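Local coordinates for topoisomerase I-like protein (Leishmania donovani, PDB 2B9S), which probably relaxes supercoiled DNA by transiently nicking one strand, as part of a heterodimeric topoisomerase I bound here to vanadate and nicked DNA, at residues Asp103-Pro106 with Ile107-Trp110; Asn270-His273 with Val274-Ala278; Val343-Leu346 with Leu347-Phe350. All blocks are in the same frame, centred on the assembly; numbering follows the deposited sequence.

Contact 1: Asp103-Pro106 with Ile107-Trp110; sequences DFEP and IYQW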
ATOM      1  N   ASP D 103     -28.216 -13.868 -18.152  1.00 28.39           N
ATOM      2  CA  ASP D 103     -27.637 -15.179 -17.888  1.00 26.46           C
ATOM      3  C   ASP D 103     -26.272 -15.269 -18.564  1.00 27.35           C
ATOM      4  O   ASP D 103     -26.171 -15.327 -19.785  1.00 26.53           O
ATOM      5  CB  ASP D 103     -28.574 -16.257 -18.411  1.00 27.13           C
ATOM      6  CG  ASP D 103     -28.180 -17.663 -18.000  1.00 26.16           C
ATOM      7  OD1 ASP D 103     -27.038 -17.909 -17.560  1.00 27.48           O
ATOM      8  OD2 ASP D 103     -29.039 -18.547 -18.143  1.00 27.34           O
ATOM      9  N   PHE D 104     -25.226 -15.293 -17.747  1.00 27.43           N
ATOM     10  CA  PHE D 104     -23.843 -15.264 -18.206  1.00 26.75           C
ATOM     11  C   PHE D 104     -23.229 -16.628 -18.356  1.00 26.30           C
ATOM     12  O   PHE D 104     -22.035 -16.740 -18.597  1.00 28.33           O
ATOM     13  CB  PHE D 104     -22.987 -14.476 -17.217  1.00 25.78           C
ATOM     14  CG  PHE D 104     -23.364 -13.033 -17.096  1.00 25.10           C
ATOM     15  CD1 PHE D 104     -22.823 -12.086 -17.971  1.00 22.74           C
ATOM     16  CD2 PHE D 104     -24.232 -12.606 -16.074  1.00 24.90           C
ATOM     17  CE1 PHE D 104     -23.156 -10.744 -17.861  1.00 20.99           C
ATOM     18  CE2 PHE D 104     -24.579 -11.243 -15.952  1.00 22.72           C
ATOM     19  CZ  PHE D 104     -24.034 -10.313 -16.850  1.00 23.22           C
ATOM     20  N   GLU D 105     -24.045 -17.668 -18.230  1.00 28.62           N
ATOM     21  CA  GLU D 105     -23.554 -19.047 -18.164  1.00 28.23           C
ATOM     22  C   GLU D 105     -22.717 -19.526 -19.378  1.00 27.73           C
ATOM     23  O   GLU D 105     -21.676 -20.179 -19.189  1.00 28.21           O
ATOM     24  CB  GLU D 105     -24.715 -20.006 -17.831  1.00 29.50           C
ATOM     25  CG  GLU D 105     -24.289 -21.379 -17.312  1.00 31.36           C
ATOM     26  CD  GLU D 105     -23.379 -21.331 -16.047  1.00 34.63           C
ATOM     27  OE1 GLU D 105     -23.291 -20.298 -15.335  1.00 34.24           O
ATOM     28  OE2 GLU D 105     -22.747 -22.362 -15.761  1.00 35.71           O
ATOM     29  N   PRO D 106     -23.156 -19.219 -20.628  1.00 27.17           N
ATOM     30  CA  PRO D 106     -22.282 -19.613 -21.752  1.00 25.50           C
ATOM     31  C   PRO D 106     -20.859 -19.011 -21.654  1.00 24.99           C
ATOM     32  O   PRO D 106     -19.878 -19.691 -21.954  1.00 25.59           O
ATOM     33  CB  PRO D 106     -23.036 -19.088 -22.989  1.00 25.39           C
ATOM     34  CG  PRO D 106     -24.468 -18.966 -22.548  1.00 25.62           C
ATOM     35  CD  PRO D 106     -24.401 -18.571 -21.102  1.00 25.81           C
ATOM     36  N   ILE D 107     -20.736 -17.755 -21.223  1.00 26.09           N
ATOM     37  CA  ILE D 107     -19.412 -17.166 -21.085  1.00 25.16           C
ATOM     38  C   ILE D 107     -18.642 -17.792 -19.917  1.00 27.47           C
ATOM     39  O   ILE D 107     -17.457 -18.106 -20.056  1.00 28.25           O
ATOM     40  CB  ILE D 107     -19.447 -15.638 -20.943  1.00 24.34           C
ATOM     41  CG1 ILE D 107     -19.999 -14.999 -22.233  1.00 23.81           C
ATOM     42  CG2 ILE D 107     -18.043 -15.135 -20.530  1.00 22.74           C
ATOM     43  CD1 ILE D 107     -20.223 -13.484 -22.144  1.00 21.69           C
ATOM     44  N   TYR D 108     -19.304 -17.971 -18.771  1.00 27.75           N
ATOM     45  CA  TYR D 108     -18.682 -18.672 -17.645  1.00 28.49           C
ATOM     46  C   TYR D 108     -18.119 -20.024 -18.048  1.00 28.20           C
ATOM     47  O   TYR D 108     -16.987 -20.360 -17.720  1.00 29.39           O
ATOM     48  CB  TYR D 108     -19.672 -18.887 -16.502  1.00 29.65           C
ATOM     49  CG  TYR D 108     -19.013 -19.527 -15.295  1.00 30.84           C
ATOM     50  CD1 TYR D 108     -19.403 -20.782 -14.846  1.00 31.16           C
ATOM     51  CD2 TYR D 108     -17.981 -18.871 -14.617  1.00 31.54           C
ATOM     52  CE1 TYR D 108     -18.801 -21.360 -13.735  1.00 31.35           C
ATOM     53  CE2 TYR D 108     -17.365 -19.434 -13.518  1.00 31.39           C
ATOM     54  CZ  TYR D 108     -17.783 -20.682 -13.071  1.00 32.29           C
ATOM     55  OH  TYR D 108     -17.165 -21.256 -11.968  1.00 31.66           O
ATOM     56  N   GLN D 109     -18.942 -20.816 -18.727  1.00 29.01           N
ATOM     57  CA  GLN D 109     -18.528 -22.139 -19.191  1.00 29.13           C
ATOM     58  C   GLN D 109     -17.367 -22.075 -20.172  1.00 29.29           C
ATOM     59  O   GLN D 109     -16.442 -22.878 -20.069  1.00 31.62           O
ATOM     60  CB  GLN D 109     -19.725 -22.896 -19.773  1.00 30.14           C
ATOM     61  CG  GLN D 109     -20.803 -23.211 -18.720  1.00 30.77           C
ATOM     62  CD  GLN D 109     -20.260 -24.034 -17.564  1.00 32.17           C
ATOM     63  OE1 GLN D 109     -19.328 -24.830 -17.729  1.00 31.39           O
ATOM     64  NE2 GLN D 109     -20.837 -23.844 -16.387  1.00 32.96           N
ATOM     65  N   TRP D 110     -17.402 -21.113 -21.101  1.00 29.88           N
ATOM     66  CA  TRP D 110     -16.249 -20.815 -21.982  1.00 31.36           C
ATOM     67  C   TRP D 110     -14.980 -20.593 -21.159  1.00 30.73           C
ATOM     68  O   TRP D 110     -13.939 -21.159 -21.452  1.00 33.00           O
ATOM     69  CB  TRP D 110     -16.536 -19.582 -22.857  1.00 33.16           C
ATOM     70  CG  TRP D 110     -15.335 -19.086 -23.639  1.00 34.65           C
ATOM     71  CD1 TRP D 110     -14.902 -19.544 -24.866  1.00 35.08           C
ATOM     72  CD2 TRP D 110     -14.408 -18.055 -23.251  1.00 34.35           C
ATOM     73  NE1 TRP D 110     -13.780 -18.857 -25.258  1.00 35.75           N
ATOM     74  CE2 TRP D 110     -13.449 -17.942 -24.293  1.00 34.67           C
ATOM     75  CE3 TRP D 110     -14.298 -17.216 -22.133  1.00 33.90           C
ATOM     76  CZ2 TRP D 110     -12.392 -17.019 -24.252  1.00 33.83           C
ATOM     77  CZ3 TRP D 110     -13.247 -16.300 -22.091  1.00 34.98           C
ATOM     78  CH2 TRP D 110     -12.294 -16.221 -23.145  1.00 33.57           C
TER
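E105 and Q109 meet one turn apart where helix 105-119 begins, and the eight residues of 103-110 illustrate how a chain leaving a short strand is led into a helix.

The backbone bonds are those of a regular alpha-helical start. Carbonyl O of F104, the N-cap residue, takes the N-H of Y108 at 3.0 Å, E105 O takes Q109 N at 2.8 Å, and P106 O takes W110 N at 3.0 Å. P106, in the first turn, has no N-H to offer, and at this point of a helix none is required by the bonding pattern. Just before the cap, D103 turns its carboxylate forward, OD1 accepting from E105 N at 3.1 Å on the anti side but tilted out of the carboxylate plane, an Asx turn that engages the first helical N-H.

Among side chains, the polar pair is E105 and Q109. Both chains bend at their second torsion, E105 at 56° and Q109 at -58°, which brings their ends together with the carboxylate and amide planes 52° apart. Q109 NE2 donates to E105 OE2 at 2.5 Å, so short that the exact length is doubtful although the pairing is plausible. Rotation of the carboxylate should be restrained mainly by the salt bridge of its other oxygen, OE1, with K67, and probably also by Q109.

An aromatic edge adds to this. The Y108 ring runs beside the E105 side chain, pointing the same way, and its CD1 lies 3.8 Å from E105 OE2, near the ring plane.

On the buried side, F104 meets F63 edge-to-face and joins I107 in packing against I43 of strand 43-45 and A64 of helix 54-64, seating the helix start on both elements.

Contact 2: Asn270-His273 with Val274-Ala278; sequences NDLH and VAQRA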
ATOM      1  N   ASN D 270      -5.978  24.403  28.888  1.00 49.52           N
ATOM      2  CA  ASN D 270      -7.371  24.833  28.791  1.00 50.37           C
ATOM      3  C   ASN D 270      -7.732  25.147  27.344  1.00 48.82           C
ATOM      4  O   ASN D 270      -8.890  25.425  27.026  1.00 48.17           O
ATOM      5  CB  ASN D 270      -7.675  26.013  29.729  1.00 53.50           C
ATOM      6  CG  ASN D 270      -7.044  27.317  29.267  1.00 56.60           C
ATOM      7  OD1 ASN D 270      -5.818  27.487  29.320  1.00 59.05           O
ATOM      8  ND2 ASN D 270      -7.883  28.257  28.825  1.00 57.87           N
ATOM      9  N   ASP D 271      -6.731  25.092  26.467  1.00 46.22           N
ATOM     10  CA  ASP D 271      -6.976  25.186  25.034  1.00 44.00           C
ATOM     11  C   ASP D 271      -7.440  23.812  24.518  1.00 43.21           C
ATOM     12  O   ASP D 271      -6.733  22.809  24.679  1.00 42.34           O
ATOM     13  CB  ASP D 271      -5.727  25.679  24.299  1.00 43.98           C
ATOM     14  CG  ASP D 271      -5.945  25.798  22.806  1.00 44.66           C
ATOM     15  OD1 ASP D 271      -6.650  24.942  22.246  1.00 46.89           O
ATOM     16  OD2 ASP D 271      -5.415  26.729  22.179  1.00 44.20           O
ATOM     17  N   LEU D 272      -8.631  23.762  23.917  1.00 40.84           N
ATOM     18  CA  LEU D 272      -9.226  22.475  23.523  1.00 39.94           C
ATOM     19  C   LEU D 272      -8.436  21.764  22.404  1.00 38.71           C
ATOM     20  O   LEU D 272      -8.243  20.552  22.459  1.00 37.91           O
ATOM     21  CB  LEU D 272     -10.706  22.638  23.155  1.00 40.34           C
ATOM     22  CG  LEU D 272     -11.549  21.382  22.903  1.00 40.20           C
ATOM     23  CD1 LEU D 272     -11.671  20.533  24.177  1.00 38.80           C
ATOM     24  CD2 LEU D 272     -12.912  21.775  22.330  1.00 38.42           C
ATOM     25  N   HIS D 273      -7.968  22.526  21.416  1.00 37.79           N
ATOM     26  CA  HIS D 273      -7.081  21.997  20.380  1.00 37.71           C
ATOM     27  C   HIS D 273      -5.813  21.356  20.969  1.00 37.58           C
ATOM     28  O   HIS D 273      -5.436  20.246  20.581  1.00 38.02           O
ATOM     29  CB  HIS D 273      -6.704  23.085  19.355  1.00 37.71           C
ATOM     30  CG  HIS D 273      -5.598  22.677  18.430  1.00 37.78           C
ATOM     31  ND1 HIS D 273      -5.727  21.647  17.525  1.00 37.63           N
ATOM     32  CD2 HIS D 273      -4.331  23.136  18.292  1.00 38.07           C
ATOM     33  CE1 HIS D 273      -4.593  21.490  16.868  1.00 36.52           C
ATOM     34  NE2 HIS D 273      -3.728  22.382  17.316  1.00 37.66           N
ATOM     35  N   VAL D 274      -5.171  22.053  21.907  1.00 36.91           N
ATOM     36  CA  VAL D 274      -3.912  21.594  22.515  1.00 35.23           C
ATOM     37  C   VAL D 274      -4.090  20.281  23.295  1.00 34.57           C
ATOM     38  O   VAL D 274      -3.275  19.348  23.145  1.00 33.44           O
ATOM     39  CB  VAL D 274      -3.230  22.709  23.392  1.00 34.70           C
ATOM     40  CG1 VAL D 274      -1.953  22.209  24.032  1.00 34.79           C
ATOM     41  CG2 VAL D 274      -2.891  23.932  22.549  1.00 34.08           C
ATOM     42  N   ALA D 275      -5.158  20.206  24.101  1.00 32.49           N
ATOM     43  CA  ALA D 275      -5.456  19.011  24.903  1.00 31.95           C
ATOM     44  C   ALA D 275      -5.771  17.796  24.029  1.00 30.81           C
ATOM     45  O   ALA D 275      -5.338  16.685  24.338  1.00 30.35           O
ATOM     46  CB  ALA D 275      -6.597  19.277  25.886  1.00 30.61           C
ATOM     47  N   GLN D 276      -6.529  18.030  22.952  1.00 30.47           N
ATOM     48  CA  GLN D 276      -6.849  17.010  21.940  1.00 30.07           C
ATOM     49  C   GLN D 276      -5.598  16.542  21.190  1.00 29.61           C
ATOM     50  O   GLN D 276      -5.376  15.330  21.041  1.00 26.33           O
ATOM     51  CB  GLN D 276      -7.901  17.528  20.944  1.00 30.28           C
ATOM     52  CG  GLN D 276      -9.312  17.563  21.509  1.00 30.19           C
ATOM     53  CD  GLN D 276     -10.378  17.892  20.489  1.00 29.05           C
ATOM     54  OE1 GLN D 276     -10.099  18.115  19.320  1.00 31.28           O
ATOM     55  NE2 GLN D 276     -11.611  17.926  20.933  1.00 27.83           N
ATOM     56  N   ARG D 277      -4.801  17.516  20.731  1.00 30.31           N
ATOM     57  CA  ARG D 277      -3.470  17.275  20.137  1.00 30.55           C
ATOM     58  C   ARG D 277      -2.589  16.367  21.011  1.00 31.43           C
ATOM     59  O   ARG D 277      -1.928  15.454  20.490  1.00 32.33           O
ATOM     60  CB  ARG D 277      -2.755  18.599  19.845  1.00 28.99           C
ATOM     61  CG  ARG D 277      -1.548  18.482  18.906  1.00 29.67           C
ATOM     62  CD  ARG D 277      -0.983  19.860  18.571  1.00 31.57           C
ATOM     63  NE  ARG D 277      -0.431  20.518  19.766  1.00 33.58           N
ATOM     64  CZ  ARG D 277      -0.061  21.795  19.840  1.00 33.61           C
ATOM     65  NH1 ARG D 277      -0.174  22.613  18.791  1.00 33.17           N
ATOM     66  NH2 ARG D 277       0.426  22.255  20.983  1.00 34.02           N
ATOM     67  N   ALA D 278      -2.616  16.606  22.329  1.00 31.49           N
ATOM     68  CA  ALA D 278      -1.881  15.805  23.335  1.00 30.26           C
ATOM     69  C   ALA D 278      -2.320  14.342  23.440  1.00 30.55           C
ATOM     70  O   ALA D 278      -1.484  13.441  23.517  1.00 31.01           O
ATOM     71  CB  ALA D 278      -1.980  16.479  24.711  1.00 29.15           C
TER
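D271 and V274 form an N-terminal capping contact at the start of helix 272-287, in the catalytic core and about 12 Å, at the nearest atom, from the bound DNA. The carboxylate of D271 is the cap: its OD1 accepts the N-H of V274 at 3.3 Å, a long but fairly straight bond that reaches the oxygen from above the carboxylate plane, 62° out of it. The same pair also packs. CG2 of V274, the branch lying beside its own backbone N, comes within 3.6 Å of D271 CG, with the two side chains at about a right angle, so the valine rests a methyl group against the carboxylate that caps its own backbone N-H.

This is the classical N-cap motif, in which a side chain supplies the acceptor that the first turn of a helix lacks. A negative carboxylate there probably also interacts favourably with the helix dipole. The regular bonding follows directly: D271 O accepts from A275 N at 3.1 Å, L272 O from Q276 N, and H273 O from R277 N at 2.8 Å.

One turn apart, H273 and R277 approach obliquely, ring and guanidinium planes 76° apart. The imidazole NE2 stands 3.9 Å from both NH1 and CD of the arginine, a loose contact rather than a bond. The polar anchor of the ring is elsewhere, since ND1 is hydrogen-bonded to Q363 O. Q276 likewise finds its polar partners beyond the segments: its chain, extended beyond CG, carries OE1 to Q363 N, while NE2 passes 4.0 Å from L272 CG and makes a weak hydrogen bond to D362 OD1. L272 and Q276 pack against F350 of helix 341-351, L272 also touching R349, and V274 and A278 lean on D266 at the end of helix 236-266.

Contact 3: Val343-Leu346 with Leu347-Phe350; sequences VYAL and LQRF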
ATOM      1  N   VAL D 343      -5.551  10.976  30.844  1.00 37.85           N
ATOM      2  CA  VAL D 343      -5.996  10.767  29.464  1.00 36.52           C
ATOM      3  C   VAL D 343      -7.413  10.213  29.484  1.00 36.62           C
ATOM      4  O   VAL D 343      -8.256  10.612  28.673  1.00 36.95           O
ATOM      5  CB  VAL D 343      -5.023   9.835  28.663  1.00 36.20           C
ATOM      6  CG1 VAL D 343      -5.693   9.201  27.435  1.00 33.65           C
ATOM      7  CG2 VAL D 343      -3.768  10.601  28.262  1.00 33.88           C
ATOM      8  N   TYR D 344      -7.671   9.307  30.422  1.00 35.47           N
ATOM      9  CA  TYR D 344      -8.995   8.720  30.578  1.00 34.47           C
ATOM     10  C   TYR D 344     -10.055   9.773  30.914  1.00 34.22           C
ATOM     11  O   TYR D 344     -11.161   9.722  30.367  1.00 36.76           O
ATOM     12  CB  TYR D 344      -8.967   7.593  31.612  1.00 32.76           C
ATOM     13  CG  TYR D 344     -10.284   6.853  31.774  1.00 31.50           C
ATOM     14  CD1 TYR D 344     -11.315   7.392  32.563  1.00 30.66           C
ATOM     15  CD2 TYR D 344     -10.496   5.614  31.157  1.00 29.47           C
ATOM     16  CE1 TYR D 344     -12.528   6.726  32.726  1.00 30.82           C
ATOM     17  CE2 TYR D 344     -11.700   4.933  31.320  1.00 31.40           C
ATOM     18  CZ  TYR D 344     -12.712   5.504  32.108  1.00 31.70           C
ATOM     19  OH  TYR D 344     -13.912   4.861  32.280  1.00 32.88           O
ATOM     20  N   ALA D 345      -9.706  10.727  31.783  1.00 32.72           N
ATOM     21  CA  ALA D 345     -10.580  11.847  32.143  1.00 33.36           C
ATOM     22  C   ALA D 345     -10.828  12.844  30.996  1.00 33.57           C
ATOM     23  O   ALA D 345     -11.939  13.370  30.846  1.00 35.14           O
ATOM     24  CB  ALA D 345     -10.014  12.575  33.344  1.00 33.57           C
ATOM     25  N   LEU D 346      -9.773  13.137  30.235  1.00 33.39           N
ATOM     26  CA  LEU D 346      -9.851  13.921  29.001  1.00 30.85           C
ATOM     27  C   LEU D 346     -10.800  13.277  27.972  1.00 31.47           C
ATOM     28  O   LEU D 346     -11.623  13.964  27.393  1.00 32.75           O
ATOM     29  CB  LEU D 346      -8.456  14.099  28.407  1.00 28.78           C
ATOM     30  CG  LEU D 346      -7.551  15.199  28.979  1.00 27.09           C
ATOM     31  CD1 LEU D 346      -6.144  15.146  28.392  1.00 25.74           C
ATOM     32  CD2 LEU D 346      -8.148  16.581  28.792  1.00 27.68           C
ATOM     33  N   LEU D 347     -10.697  11.962  27.783  1.00 30.18           N
ATOM     34  CA  LEU D 347     -11.597  11.194  26.930  1.00 29.71           C
ATOM     35  C   LEU D 347     -13.074  11.255  27.351  1.00 32.25           C
ATOM     36  O   LEU D 347     -13.962  11.205  26.488  1.00 32.72           O
ATOM     37  CB  LEU D 347     -11.137   9.729  26.847  1.00 27.21           C
ATOM     38  CG  LEU D 347      -9.856   9.431  26.051  1.00 27.10           C
ATOM     39  CD1 LEU D 347      -9.487   7.941  26.123  1.00 23.62           C
ATOM     40  CD2 LEU D 347      -9.958   9.925  24.583  1.00 23.20           C
ATOM     41  N   GLN D 348     -13.335  11.339  28.659  1.00 32.19           N
ATOM     42  CA  GLN D 348     -14.700  11.545  29.153  1.00 33.99           C
ATOM     43  C   GLN D 348     -15.197  12.932  28.740  1.00 33.06           C
ATOM     44  O   GLN D 348     -16.334  13.090  28.350  1.00 32.23           O
ATOM     45  CB  GLN D 348     -14.779  11.380  30.680  1.00 34.85           C
ATOM     46  CG  GLN D 348     -14.459   9.963  31.200  1.00 36.51           C
ATOM     47  CD  GLN D 348     -14.412   9.900  32.717  1.00 37.70           C
ATOM     48  OE1 GLN D 348     -13.703  10.677  33.367  1.00 38.46           O
ATOM     49  NE2 GLN D 348     -15.184   8.981  33.294  1.00 38.00           N
ATOM     50  N   ARG D 349     -14.330  13.927  28.838  1.00 33.76           N
ATOM     51  CA  ARG D 349     -14.624  15.268  28.386  1.00 38.47           C
ATOM     52  C   ARG D 349     -14.908  15.288  26.876  1.00 36.62           C
ATOM     53  O   ARG D 349     -15.867  15.934  26.418  1.00 36.82           O
ATOM     54  CB  ARG D 349     -13.462  16.213  28.735  1.00 39.73           C
ATOM     55  CG  ARG D 349     -13.846  17.686  28.754  1.00 45.35           C
ATOM     56  CD  ARG D 349     -12.721  18.576  29.309  1.00 47.68           C
ATOM     57  NE  ARG D 349     -11.989  19.322  28.263  1.00 52.16           N
ATOM     58  CZ  ARG D 349     -10.754  19.813  28.420  1.00 53.26           C
ATOM     59  NH1 ARG D 349     -10.107  19.629  29.574  1.00 54.70           N
ATOM     60  NH2 ARG D 349     -10.162  20.483  27.432  1.00 53.17           N
ATOM     61  N   PHE D 350     -14.080  14.567  26.115  1.00 34.01           N
ATOM     62  CA  PHE D 350     -14.122  14.596  24.654  1.00 31.26           C
ATOM     63  C   PHE D 350     -15.344  13.895  24.080  1.00 31.44           C
ATOM     64  O   PHE D 350     -15.621  14.045  22.896  1.00 33.35           O
ATOM     65  CB  PHE D 350     -12.858  13.963  24.038  1.00 27.25           C
ATOM     66  CG  PHE D 350     -11.589  14.724  24.299  1.00 26.24           C
ATOM     67  CD1 PHE D 350     -11.612  16.017  24.829  1.00 25.34           C
ATOM     68  CD2 PHE D 350     -10.354  14.148  23.993  1.00 25.61           C
ATOM     69  CE1 PHE D 350     -10.435  16.701  25.072  1.00 26.14           C
ATOM     70  CE2 PHE D 350      -9.167  14.839  24.216  1.00 25.01           C
ATOM     71  CZ  PHE D 350      -9.201  16.113  24.752  1.00 25.81           C
TER
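L346 meets both R349 and F350, and the three show how rotamers sort side chains along helix 341-351. The F350 ring, with chi1 at -66°, turns back along the helix, placing one face over the L346 carbonyl oxygen, which sits 3.1 Å above the ring plane and offset toward the rim. That oxygen also accepts the N-H of F350 itself at 2.8 Å. R349 takes the other course: with CG anti to the backbone N (chi1 -160°), its chain runs beside the L346 side chain, and L346 CD2 lies over one face of the guanidinium, 3.7 Å from NH1.

Y344 and Q348 make another pair two residues earlier. Extended beyond CG, the glutamine brings NE2 to 3.5 Å from Y344 CE1, its amide 57° from the ring plane. Apolar packing joins V343 CG1 to L347 CD1 and L346 CD2 to F350 CZ, each at 4.2 Å.

Two sides of the helix are engaged by the fold. Y344, L347 and Q348 lie against strand 313-315, whereas V343, L346, R349 and F350 pack on helix 272-287, with F267 touching V343 and L346.

In the fold
From the N terminus, the three contacts follow in series, none nesting in or crossing another. Each is local, at the start of a helix in contacts 1 and 2 and within one in contact 3, so none closes a long loop. Contact 1 lies in the DNA-binding fragment, far from the others, its centre about 60 Å from that of contact 2 and on the opposite side of the chain's centre. Contacts 2 and 3 both belong to the catalytic core and touch, their centres about 11 Å apart. Q276 CG reaches F350 CZ at 3.6 Å, and L272 CD1 meets R349 NH2 at the same distance. Segments well separated in sequence thereby join helix 272-287 to helix 341-351.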